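Nine-heme cytochrome C (PDB 1OFW) carries nine heme c groups and may form part of a transmembrane redox complex that passes electrons to the cytoplasm for sulfate reduction. Local coordinates at residues 135-140 against 156-161. Numbering follows the deposited sequence.
Sequences PSMTPE and EALAAE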
# COMPACT_ATOMS: atom_id res chain seq x y z
N PRO A 135 -0.44 18.77 12.43
CA PRO A 135 0.17 19.14 13.72
C PRO A 135 -0.61 20.19 14.47
O PRO A 135 -0.42 20.37 15.67
CB PRO A 135 1.51 19.77 13.31
CG PRO A 135 1.83 19.09 12.02
CD PRO A 135 0.50 18.99 11.31
N SER A 136 -1.52 20.89 13.83
CA SER A 136 -2.30 21.92 14.52
C SER A 136 -3.33 21.40 15.51
O SER A 136 -3.78 22.11 16.42
CB SER A 136 -3.03 22.75 13.44
OG SER A 136 -2.06 23.31 12.57
N MET A 137 -3.76 20.14 15.38
CA MET A 137 -4.72 19.61 16.36
C MET A 137 -4.17 19.69 17.77
O MET A 137 -3.02 19.30 17.98
CB MET A 137 -5.04 18.15 16.02
CG MET A 137 -6.00 17.53 17.02
SD MET A 137 -6.21 15.77 16.85
CE MET A 137 -4.65 15.12 17.36
N THR A 138 -4.91 20.17 18.75
CA THR A 138 -4.37 20.24 20.11
C THR A 138 -4.71 18.99 20.90
O THR A 138 -5.61 18.22 20.56
CB THR A 138 -5.01 21.42 20.89
OG1 THR A 138 -6.43 21.16 20.99
CG2 THR A 138 -4.86 22.75 20.18
N PRO A 139 -4.06 18.74 22.04
CA PRO A 139 -4.50 17.64 22.91
C PRO A 139 -5.92 17.77 23.41
O PRO A 139 -6.61 16.77 23.60
CB PRO A 139 -3.53 17.74 24.09
CG PRO A 139 -2.34 18.44 23.53
CD PRO A 139 -2.88 19.45 22.54
N GLU A 140 -6.43 18.98 23.63
CA GLU A 140 -7.84 19.15 23.97
C GLU A 140 -8.78 18.71 22.85
O GLU A 140 -9.81 18.05 23.10
CB GLU A 140 -8.05 20.63 24.36
CG GLU A 140 -6.89 21.14 25.21
CD GLU A 140 -5.73 21.77 24.49
OE1 GLU A 140 -5.83 22.84 23.83
OE2 GLU A 140 -4.61 21.23 24.54
N GLU A 156 -14.17 19.29 10.69
CA GLU A 156 -13.93 19.59 9.27
C GLU A 156 -12.77 20.55 9.06
O GLU A 156 -12.04 20.45 8.05
CB GLU A 156 -15.23 20.15 8.66
CG GLU A 156 -16.31 19.08 8.65
CD GLU A 156 -17.65 19.54 8.14
OE1 GLU A 156 -18.13 20.60 8.61
OE2 GLU A 156 -18.21 18.83 7.27
N ALA A 157 -12.55 21.48 9.98
CA ALA A 157 -11.46 22.41 9.82
C ALA A 157 -10.12 21.66 9.93
O ALA A 157 -9.24 21.93 9.12
CB ALA A 157 -11.47 23.56 10.82
N LEU A 158 -10.03 20.75 10.90
CA LEU A 158 -8.81 19.94 11.06
C LEU A 158 -8.59 19.07 9.82
O LEU A 158 -7.47 18.96 9.33
CB LEU A 158 -8.89 19.06 12.30
CG LEU A 158 -8.73 19.78 13.67
CD1 LEU A 158 -9.07 18.80 14.78
CD2 LEU A 158 -7.34 20.35 13.82
N ALA A 159 -9.67 18.47 9.33
CA ALA A 159 -9.57 17.61 8.15
C ALA A 159 -9.12 18.42 6.94
O ALA A 159 -8.26 18.04 6.15
CB ALA A 159 -10.91 16.96 7.88
N ALA A 160 -9.71 19.62 6.77
CA ALA A 160 -9.33 20.41 5.60
C ALA A 160 -7.91 20.90 5.67
O ALA A 160 -7.18 20.95 4.68
CB ALA A 160 -10.29 21.60 5.49
N GLU A 161 -7.47 21.31 6.84
CA GLU A 161 -6.09 21.76 7.03
C GLU A 161 -5.13 20.63 6.68
O GLU A 161 -4.13 20.77 6.00
CB GLU A 161 -5.89 22.26 8.45
CG GLU A 161 -4.44 22.60 8.74
CD GLU A 161 -4.27 23.21 10.12
OE1 GLU A 161 -5.23 23.26 10.91
OE2 GLU A 161 -3.14 23.65 10.41
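S136 OG donates a hydrogen bond to E161 OE2, modelled at 2.4 Å; that is very short even for a hydroxyl and a carboxylate, so the exact length is doubtful. E161 gets there by stretching out from its helix: CG lies anti to the backbone N (chi1 174°) and the chain stays extended beyond it, carrying the carboxylate across to the loop. Next to this polar link, on the more buried side, L158 meets M137. Its CD2 methyl sits 3.7 Å from M137 CA and 3.9 Å from M137 CB, while CD1 comes within 4.0 Å of M137 CG, the two side chains crossing at about a right angle. Residues 135-138 lead into helix 139-147, which is followed by a short connection and helix 152-164, so the contact ties the loop entering the first helix to the side of the second. T138 is the N-cap: its hydroxyl caps a backbone N just past E140, and its own backbone N donates to Q141 OE1, consistent with a capping box. L158 also packs on V15 of strand 13-16 and on Q141, while M137, its end leading away from helix 152-164, touches F17, P32 and M142, a heme c lying about 9 Å from its side chain.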